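Local coordinates for protein cytidylyltransferase (Leptospira borgpetersenii serovar Hardjo-bovis, PDB 6OEW) that probably transfers nucleotidyl (cytidylyl) groups, as a metal-binding member of the cytidylyltransferase family with a GT-A-type fold, at residues A[36-39]-A[40-43]; A[91-94]-A[95-99]; A[149-152]-A[153-157]. All blocks are in the same frame, centred on the assembly; numbering follows the deposited sequence.

Contact 1 of 3, residues A[36-39]-A[40-43]; sequences TILG and FMLE
Thr36 O receives Phe40 N at 2.8 Å with an N-H...O angle of 166°, the first of four successive i to i+4 backbone bonds that open helix 37-45. Thr36 is the N-cap of this helix. Its hydroxyl, held between the backbone N and the carbonyl carbon by a chi1 of 61°, turns back over the first turn, and OG1 accepts from Gly39 N at 2.9 Å, satisfying an amide that has no helical carbonyl before it. Leu38, Met41 and Leu42 form an apolar flank: Leu38 CD1 reaches Met41 SD and Leu42 CG, each at 4.4 Å, which is loose contact. The flank is shared between helix 65-73, where Leu38 packs on Ile70, and strand 11-16 of the main sheet, where Met41 and Leu42 pack on Ile15. Ile37 lies about 7 Å, side chain to side chain, from Asp108, seen to bind magnesium in a structure of this protein, though the ion is not bound to this chain in the model. The Phe40 ring leads off to meet Phe32 edge-to-face, and the carboxylate of Glu43 forms a salt bridge from OE1 to Lys220. Nearer the backbone, Glu43 CG rests 3.4 Å from Gly39 O, the same oxygen that accepts Glu43 N.

Contact 2 of 3, residues A[91-94]-A[95-99]; sequences LDAA and KTYNI
Leu91 and Lys95 meet because their first torsions send them into the same space: Leu91 CG stands opposite its own N (chi1 -169°), whereas Lys95 CG lies beside its N, opposite the carbonyl carbon (chi1 -70°), and the rest of the lysine chain runs out extended. The two side chains cross obliquely, and the end of the lysine lies against the leucine, with Lys95 CE 3.6 Å from Leu91 CG and close to CD1 as well. Lys95 NZ lies alongside Leu91 CG and CD2, and it remains 5.3 Å from Asp92 OD1, too far for a salt bridge, although the opposite charge could still favour that placement. One residue further along, Asp92 O is gripped twice by Thr96. The backbone N donates at 2.9 Å, while Thr96 OG1 donates from above the carbonyl plane, off the lone pairs, with a C=O...O angle of 138°. Beyond this point the helix 86-96 ends in a Schellman motif: Ile99 N reaches back to Ala94 O at 2.8 Å in a nearly straight bond, and Asn98 N makes a weak bond to Lys95 O. Asn98, the C-prime residue, has positive phi, which reverses the chain and delivers Ile99 to the helix side, where its CB lies 4.1 Å from Ala94 CB. Thr96 CG2 sits 3.8 Å above the Tyr97 ring, over its centre. Tyr97 CD2 comes obliquely to 3.0 Å from Ala93 O, the oxygen that also accepts Tyr97 N; Ala93 CB is a looser neighbour. Ala93 in turn rests on Leu57 and Phe79 of the adjacent strands, and the Tyr97 carbonyl accepts from Lys10 NZ.

Contact 3 of 3, residues A[149-152]-A[153-157]; sequences EIFT and LSLLE
Phe151 and Leu155 cross at about a right angle, the leucine reaching the phenylalanine with one branch: Leu155 CD2 lies 3.7 Å from Phe151 CB and only slightly farther from CG, so it meets the base of the ring obliquely. A chi1 of 43° sets the ring of Phe151 between its backbone N and carbonyl carbon, swinging it alongside the start of the helix. Leu156 approaches the same ring on a different slant. Here the backbone-proximal atom does the touching, Leu156 CB standing 4.1 Å from Phe151 CE1, while the Leu156 side chain also packs on Ile102 and Tyr90. Thus the ring is met near its root by a methyl and near its outer end by a methylene. Thr152 closes the junction by polar means. Its OG1 accepts from Leu155 N at 2.9 Å (N-H...O angle 157°), and its carbonyl accepts from Leu156 N at 3.1 Å in a nearly straight bond. The hydroxyl also lies 3.5 Å from Leu155 CB, so one side chain both caps the helix and abuts the residue whose amide it holds. The axes of strand 149-152 and helix 153-157 stand at 86° to each other, evidence of a sharp turn with no intervening loop. On the strand, Phe151 pairs through its backbone with Ile102 of strand 101-106, and its side chain also touches Arg104. These features identify a threonine N-cap at a direct strand-to-helix junction, by which an antiparallel strand of the central mixed sheet passes into helix 153-162.

Contacts 2 and 3 form one neighbourhood, their centres 11 Å apart: Leu91 CD1 meets Leu153 CD1 at 3.7 Å, so helices 86-96 and 153-162 pack together. Contact 1 stands apart, its centre 23 Å from contact 2 and 25 Å from contact 3, and across the chain's centre from the latter. It is the most buried of the three and lies nearest the magnesium site, whereas the other two are partly buried and away from it. Contacts 1 and 3 both open helices with a threonine cap, one following a short strand of a two-stranded sheet, the other a strand of the main sheet. Contact 2 shows the reverse end, where backbone bonds terminate a helix whose lysine and threonine are exposed.

Contact 1 of 3, residues A[36-39]-A[40-43]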
ATOM      1  N   THR A  36      10.148  -2.423 -12.792  1.00 40.35           N
ATOM      2  CA  THR A  36       8.728  -2.198 -13.027  1.00 38.95           C
ATOM      3  C   THR A  36       8.135  -1.373 -11.890  1.00 39.91           C
ATOM      4  O   THR A  36       8.756  -1.176 -10.833  1.00 31.48           O
ATOM      5  CB  THR A  36       7.984  -3.534 -13.139  1.00 39.35           C
ATOM      6  OG1 THR A  36       8.134  -4.240 -11.890  1.00 34.65           O
ATOM      7  CG2 THR A  36       8.552  -4.377 -14.296  1.00 37.46           C
ATOM      8  N   ILE A  37       6.902  -0.901 -12.099  1.00 30.61           N
ATOM      9  CA  ILE A  37       6.205  -0.172 -11.030  1.00 28.56           C
ATOM     10  C   ILE A  37       6.168  -1.005  -9.747  1.00 30.65           C
ATOM     11  O   ILE A  37       6.569  -0.543  -8.671  1.00 34.36           O
ATOM     12  CB  ILE A  37       4.788   0.225 -11.484  1.00 35.32           C
ATOM     13  CG1 ILE A  37       4.852   1.438 -12.429  1.00 35.46           C
ATOM     14  CG2 ILE A  37       3.899   0.487 -10.294  1.00 33.72           C
ATOM     15  CD1 ILE A  37       5.076   2.753 -11.714  1.00 37.84           C
ATOM     16  N   LEU A  38       5.710  -2.252  -9.848  1.00 31.24           N
ATOM     17  CA  LEU A  38       5.626  -3.097  -8.656  1.00 32.98           C
ATOM     18  C   LEU A  38       7.009  -3.466  -8.131  1.00 33.77           C
ATOM     19  O   LEU A  38       7.227  -3.483  -6.910  1.00 32.32           O
ATOM     20  CB  LEU A  38       4.811  -4.359  -8.951  1.00 28.46           C
ATOM     21  CG  LEU A  38       4.620  -5.335  -7.772  1.00 32.51           C
ATOM     22  CD1 LEU A  38       4.081  -4.652  -6.497  1.00 31.75           C
ATOM     23  CD2 LEU A  38       3.688  -6.462  -8.175  1.00 30.31           C
ATOM     24  N   GLY A  39       7.964  -3.755  -9.023  1.00 31.78           N
ATOM     25  CA  GLY A  39       9.318  -4.060  -8.557  1.00 38.41           C
ATOM     26  C   GLY A  39       9.960  -2.908  -7.796  1.00 39.79           C
ATOM     27  O   GLY A  39      10.639  -3.110  -6.780  1.00 34.92           O
ATOM     28  N   PHE A  40       9.754  -1.682  -8.278  1.00 35.53           N
ATOM     29  CA  PHE A  40      10.226  -0.499  -7.566  1.00 35.54           C
ATOM     30  C   PHE A  40       9.672  -0.447  -6.148  1.00 38.51           C
ATOM     31  O   PHE A  40      10.406  -0.145  -5.191  1.00 31.76           O
ATOM     32  CB  PHE A  40       9.811   0.748  -8.348  1.00 32.59           C
ATOM     33  CG  PHE A  40      10.649   1.949  -8.059  1.00 35.04           C
ATOM     34  CD1 PHE A  40      11.638   2.345  -8.955  1.00 36.79           C
ATOM     35  CD2 PHE A  40      10.459   2.688  -6.897  1.00 35.61           C
ATOM     36  CE1 PHE A  40      12.421   3.462  -8.709  1.00 39.83           C
ATOM     37  CE2 PHE A  40      11.258   3.816  -6.643  1.00 37.88           C
ATOM     38  CZ  PHE A  40      12.236   4.191  -7.541  1.00 42.42           C
ATOM     39  N   MET A  41       8.373  -0.704  -6.000  1.00 34.75           N
ATOM     40  CA  MET A  41       7.742  -0.720  -4.683  1.00 35.10           C
ATOM     41  C   MET A  41       8.386  -1.758  -3.770  1.00 29.78           C
ATOM     42  O   MET A  41       8.700  -1.474  -2.607  1.00 32.45           O
ATOM     43  CB  MET A  41       6.249  -0.998  -4.829  1.00 32.31           C
ATOM     44  CG  MET A  41       5.458  -0.757  -3.543  1.00 28.45           C
ATOM     45  SD  MET A  41       3.743  -1.274  -3.756  1.00 31.93           S
ATOM     46  CE  MET A  41       3.093  -0.892  -2.110  1.00 28.38           C
ATOM     47  N   LEU A  42       8.589  -2.967  -4.288  1.00 28.60           N
ATOM     48  CA  LEU A  42       9.196  -4.022  -3.493  1.00 33.23           C
ATOM     49  C   LEU A  42      10.608  -3.636  -3.061  1.00 32.53           C
ATOM     50  O   LEU A  42      10.990  -3.863  -1.910  1.00 32.36           O
ATOM     51  CB  LEU A  42       9.183  -5.332  -4.282  1.00 30.27           C
ATOM     52  CG  LEU A  42       7.789  -5.911  -4.593  1.00 32.02           C
ATOM     53  CD1 LEU A  42       7.895  -7.200  -5.391  1.00 31.01           C
ATOM     54  CD2 LEU A  42       7.007  -6.171  -3.307  1.00 33.38           C
ATOM     55  N   GLU A  43      11.382  -3.011  -3.952  1.00 31.22           N
ATOM     56  CA  GLU A  43      12.722  -2.565  -3.571  1.00 35.64           C
ATOM     57  C   GLU A  43      12.671  -1.523  -2.456  1.00 37.74           C
ATOM     58  O   GLU A  43      13.518  -1.532  -1.553  1.00 35.45           O
ATOM     59  CB  GLU A  43      13.465  -2.010  -4.785  1.00 38.42           C
ATOM     60  CG  GLU A  43      13.855  -3.076  -5.779  1.00 39.59           C
ATOM     61  CD  GLU A  43      14.834  -2.568  -6.801  1.00 45.28           C
ATOM     62  OE1 GLU A  43      15.790  -1.865  -6.427  1.00 45.29           O
ATOM     63  OE2 GLU A  43      14.635  -2.860  -7.993  1.00 43.98           O
TER

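Contact 2 of 3, residues A[91-94]-A[95-99]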
ATOM      1  N   LEU A  91      -7.349 -12.821   4.299  1.00 35.90           N
ATOM      2  CA  LEU A  91      -7.504 -13.762   5.401  1.00 38.26           C
ATOM      3  C   LEU A  91      -6.788 -15.073   5.084  1.00 42.60           C
ATOM      4  O   LEU A  91      -6.081 -15.626   5.932  1.00 37.02           O
ATOM      5  CB  LEU A  91      -8.991 -13.982   5.692  1.00 40.09           C
ATOM      6  CG  LEU A  91      -9.377 -14.721   6.967  1.00 48.13           C
ATOM      7  CD1 LEU A  91      -8.684 -14.107   8.168  1.00 49.74           C
ATOM      8  CD2 LEU A  91     -10.878 -14.706   7.149  1.00 51.86           C
ATOM      9  N   ASP A  92      -6.933 -15.567   3.847  1.00 34.31           N
ATOM     10  CA  ASP A  92      -6.192 -16.755   3.421  1.00 37.36           C
ATOM     11  C   ASP A  92      -4.681 -16.552   3.598  1.00 35.11           C
ATOM     12  O   ASP A  92      -3.982 -17.403   4.166  1.00 37.57           O
ATOM     13  CB  ASP A  92      -6.486 -17.071   1.949  1.00 40.42           C
ATOM     14  CG  ASP A  92      -7.860 -17.708   1.697  1.00 44.43           C
ATOM     15  OD1 ASP A  92      -8.576 -18.082   2.636  1.00 38.63           O
ATOM     16  OD2 ASP A  92      -8.220 -17.821   0.498  1.00 44.62           O
ATOM     17  N   ALA A  93      -4.164 -15.424   3.102  1.00 31.77           N
ATOM     18  CA  ALA A  93      -2.730 -15.172   3.164  1.00 34.24           C
ATOM     19  C   ALA A  93      -2.251 -15.053   4.606  1.00 37.83           C
ATOM     20  O   ALA A  93      -1.215 -15.622   4.970  1.00 38.03           O
ATOM     21  CB  ALA A  93      -2.386 -13.899   2.393  1.00 30.26           C
ATOM     22  N   ALA A  94      -2.989 -14.308   5.438  1.00 36.12           N
ATOM     23  CA  ALA A  94      -2.565 -14.112   6.825  1.00 41.56           C
ATOM     24  C   ALA A  94      -2.516 -15.434   7.576  1.00 43.86           C
ATOM     25  O   ALA A  94      -1.578 -15.697   8.345  1.00 41.83           O
ATOM     26  CB  ALA A  94      -3.503 -13.132   7.525  1.00 36.67           C
ATOM     27  N   LYS A  95      -3.515 -16.290   7.363  1.00 40.27           N
ATOM     28  CA  LYS A  95      -3.489 -17.594   8.012  1.00 41.80           C
ATOM     29  C   LYS A  95      -2.366 -18.464   7.459  1.00 43.75           C
ATOM     30  O   LYS A  95      -1.690 -19.172   8.217  1.00 45.44           O
ATOM     31  CB  LYS A  95      -4.834 -18.298   7.842  1.00 43.17           C
ATOM     32  CG  LYS A  95      -6.009 -17.699   8.608  1.00 46.63           C
ATOM     33  CD  LYS A  95      -7.263 -18.533   8.284  1.00 59.95           C
ATOM     34  CE  LYS A  95      -8.564 -17.810   8.607  1.00 72.68           C
ATOM     35  NZ  LYS A  95      -9.729 -18.396   7.833  1.00 75.70           N
ATOM     36  N   THR A  96      -2.170 -18.443   6.134  1.00 36.63           N
ATOM     37  CA  THR A  96      -1.097 -19.218   5.515  1.00 42.08           C
ATOM     38  C   THR A  96       0.260 -18.873   6.121  1.00 42.30           C
ATOM     39  O   THR A  96       1.070 -19.763   6.400  1.00 40.44           O
ATOM     40  CB  THR A  96      -1.087 -18.971   4.005  1.00 46.65           C
ATOM     41  OG1 THR A  96      -2.232 -19.598   3.425  1.00 43.95           O
ATOM     42  CG2 THR A  96       0.174 -19.517   3.346  1.00 43.46           C
ATOM     43  N   TYR A  97       0.521 -17.591   6.339  1.00 33.95           N
ATOM     44  CA  TYR A  97       1.826 -17.146   6.808  1.00 40.30           C
ATOM     45  C   TYR A  97       1.857 -16.876   8.305  1.00 41.77           C
ATOM     46  O   TYR A  97       2.850 -16.330   8.798  1.00 38.53           O
ATOM     47  CB  TYR A  97       2.260 -15.908   6.023  1.00 40.73           C
ATOM     48  CG  TYR A  97       2.389 -16.196   4.547  1.00 41.79           C
ATOM     49  CD1 TYR A  97       3.447 -16.957   4.061  1.00 48.78           C
ATOM     50  CD2 TYR A  97       1.448 -15.721   3.628  1.00 37.13           C
ATOM     51  CE1 TYR A  97       3.568 -17.245   2.713  1.00 48.38           C
ATOM     52  CE2 TYR A  97       1.554 -16.017   2.287  1.00 38.81           C
ATOM     53  CZ  TYR A  97       2.621 -16.779   1.831  1.00 49.97           C
ATOM     54  OH  TYR A  97       2.754 -17.073   0.489  1.00 54.60           O
ATOM     55  N   ASN A  98       0.810 -17.274   9.034  1.00 36.42           N
ATOM     56  CA  ASN A  98       0.698 -17.074  10.484  1.00 42.32           C
ATOM     57  C   ASN A  98       0.949 -15.616  10.876  1.00 43.22           C
ATOM     58  O   ASN A  98       1.694 -15.315  11.812  1.00 39.10           O
ATOM     59  CB  ASN A  98       1.637 -18.020  11.236  1.00 44.88           C
ATOM     60  CG  ASN A  98       1.311 -19.479  10.965  1.00 54.55           C
ATOM     61  OD1 ASN A  98       1.967 -20.143  10.157  1.00 60.49           O
ATOM     62  ND2 ASN A  98       0.264 -19.973  11.612  1.00 59.68           N
ATOM     63  N   ILE A  99       0.299 -14.701  10.156  1.00 35.83           N
ATOM     64  CA  ILE A  99       0.422 -13.265  10.413  1.00 31.75           C
ATOM     65  C   ILE A  99      -0.585 -12.862  11.480  1.00 37.04           C
ATOM     66  O   ILE A  99      -1.771 -13.215  11.400  1.00 37.20           O
ATOM     67  CB  ILE A  99       0.195 -12.445   9.130  1.00 31.39           C
ATOM     68  CG1 ILE A  99       1.125 -12.889   7.991  1.00 38.97           C
ATOM     69  CG2 ILE A  99       0.337 -10.939   9.421  1.00 30.49           C
ATOM     70  CD1 ILE A  99       2.607 -12.698   8.248  1.00 40.65           C
TER

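Contact 3 of 3, residues A[149-152]-A[153-157]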
ATOM      1  N   GLU A 149      -2.549   0.930   5.985  1.00 28.18           N
ATOM      2  CA  GLU A 149      -3.523   0.486   6.965  1.00 29.44           C
ATOM      3  C   GLU A 149      -2.926  -0.698   7.694  1.00 28.68           C
ATOM      4  O   GLU A 149      -2.265  -1.540   7.080  1.00 35.24           O
ATOM      5  CB  GLU A 149      -4.871   0.093   6.293  1.00 29.24           C
ATOM      6  CG  GLU A 149      -5.474   1.262   5.552  1.00 33.10           C
ATOM      7  CD  GLU A 149      -6.398   0.843   4.416  1.00 36.75           C
ATOM      8  OE1 GLU A 149      -6.046  -0.098   3.669  1.00 37.65           O
ATOM      9  OE2 GLU A 149      -7.466   1.475   4.288  1.00 38.54           O
ATOM     10  N   ILE A 150      -3.108  -0.729   9.009  1.00 27.59           N
ATOM     11  CA  ILE A 150      -2.598  -1.799   9.858  1.00 26.78           C
ATOM     12  C   ILE A 150      -3.737  -2.303  10.719  1.00 27.82           C
ATOM     13  O   ILE A 150      -4.397  -1.511  11.400  1.00 33.14           O
ATOM     14  CB  ILE A 150      -1.434  -1.309  10.743  1.00 26.20           C
ATOM     15  CG1 ILE A 150      -0.375  -0.625   9.854  1.00 34.69           C
ATOM     16  CG2 ILE A 150      -0.855  -2.486  11.483  1.00 28.23           C
ATOM     17  CD1 ILE A 150       0.792   0.021  10.672  1.00 29.65           C
ATOM     18  N   PHE A 151      -3.958  -3.616  10.720  1.00 33.37           N
ATOM     19  CA  PHE A 151      -4.991  -4.152  11.588  1.00 35.36           C
ATOM     20  C   PHE A 151      -4.658  -5.579  11.990  1.00 35.11           C
ATOM     21  O   PHE A 151      -3.841  -6.255  11.355  1.00 34.55           O
ATOM     22  CB  PHE A 151      -6.368  -4.079  10.925  1.00 30.66           C
ATOM     23  CG  PHE A 151      -6.365  -4.491   9.476  1.00 37.13           C
ATOM     24  CD1 PHE A 151      -6.472  -5.829   9.127  1.00 35.95           C
ATOM     25  CD2 PHE A 151      -6.254  -3.544   8.472  1.00 35.92           C
ATOM     26  CE1 PHE A 151      -6.475  -6.217   7.779  1.00 33.90           C
ATOM     27  CE2 PHE A 151      -6.245  -3.917   7.141  1.00 33.76           C
ATOM     28  CZ  PHE A 151      -6.354  -5.248   6.783  1.00 32.77           C
ATOM     29  N   THR A 152      -5.289  -6.016  13.080  1.00 36.26           N
ATOM     30  CA  THR A 152      -5.064  -7.348  13.622  1.00 33.18           C
ATOM     31  C   THR A 152      -5.776  -8.390  12.771  1.00 37.33           C
ATOM     32  O   THR A 152      -6.762  -8.104  12.087  1.00 33.56           O
ATOM     33  CB  THR A 152      -5.563  -7.470  15.070  1.00 36.71           C
ATOM     34  OG1 THR A 152      -6.984  -7.289  15.127  1.00 36.65           O
ATOM     35  CG2 THR A 152      -4.877  -6.441  15.983  1.00 40.07           C
ATOM     36  N   LEU A 153      -5.259  -9.612  12.819  1.00 35.94           N
ATOM     37  CA  LEU A 153      -5.985 -10.723  12.227  1.00 37.63           C
ATOM     38  C   LEU A 153      -7.375 -10.828  12.834  1.00 41.42           C
ATOM     39  O   LEU A 153      -8.348 -11.135  12.135  1.00 36.85           O
ATOM     40  CB  LEU A 153      -5.203 -12.019  12.431  1.00 37.42           C
ATOM     41  CG  LEU A 153      -5.903 -13.313  12.020  1.00 42.25           C
ATOM     42  CD1 LEU A 153      -5.976 -13.426  10.525  1.00 40.43           C
ATOM     43  CD2 LEU A 153      -5.141 -14.475  12.634  1.00 47.09           C
ATOM     44  N   SER A 154      -7.492 -10.562  14.141  1.00 39.06           N
ATOM     45  CA  SER A 154      -8.796 -10.654  14.793  1.00 39.90           C
ATOM     46  C   SER A 154      -9.796  -9.671  14.190  1.00 34.75           C
ATOM     47  O   SER A 154     -10.962 -10.021  13.967  1.00 36.42           O
ATOM     48  CB  SER A 154      -8.640 -10.434  16.302  1.00 40.87           C
ATOM     49  OG  SER A 154      -8.165 -11.628  16.892  1.00 52.33           O
ATOM     50  N   LEU A 155      -9.359  -8.440  13.910  1.00 34.17           N
ATOM     51  CA  LEU A 155     -10.251  -7.474  13.277  1.00 35.64           C
ATOM     52  C   LEU A 155     -10.672  -7.962  11.893  1.00 40.57           C
ATOM     53  O   LEU A 155     -11.855  -7.913  11.538  1.00 37.82           O
ATOM     54  CB  LEU A 155      -9.580  -6.100  13.175  1.00 36.10           C
ATOM     55  CG  LEU A 155     -10.467  -5.129  12.367  1.00 45.08           C
ATOM     56  CD1 LEU A 155     -10.672  -3.802  13.039  1.00 45.20           C
ATOM     57  CD2 LEU A 155      -9.944  -4.916  10.931  1.00 40.36           C
ATOM     58  N   LEU A 156      -9.715  -8.451  11.106  1.00 34.70           N
ATOM     59  CA  LEU A 156     -10.051  -8.946   9.773  1.00 39.85           C
ATOM     60  C   LEU A 156     -11.072 -10.082   9.850  1.00 40.64           C
ATOM     61  O   LEU A 156     -12.001 -10.150   9.036  1.00 35.92           O
ATOM     62  CB  LEU A 156      -8.772  -9.377   9.044  1.00 30.84           C
ATOM     63  CG  LEU A 156      -8.987  -9.911   7.614  1.00 41.49           C
ATOM     64  CD1 LEU A 156      -9.707  -8.852   6.821  1.00 33.22           C
ATOM     65  CD2 LEU A 156      -7.631 -10.241   6.971  1.00 38.29           C
ATOM     66  N   GLU A 157     -10.945 -10.961  10.847  1.00 40.38           N
ATOM     67  CA  GLU A 157     -11.914 -12.037  11.011  1.00 46.00           C
ATOM     68  C   GLU A 157     -13.300 -11.493  11.342  1.00 47.45           C
ATOM     69  O   GLU A 157     -14.310 -11.994  10.822  1.00 47.25           O
ATOM     70  CB  GLU A 157     -11.420 -13.016  12.078  1.00 44.77           C
ATOM     71  CG  GLU A 157     -10.286 -13.901  11.551  1.00 49.25           C
ATOM     72  CD  GLU A 157      -9.678 -14.808  12.610  1.00 59.07           C
ATOM     73  OE1 GLU A 157      -9.750 -14.469  13.808  1.00 57.90           O
ATOM     74  OE2 GLU A 157      -9.121 -15.862  12.235  1.00 61.02           O
TER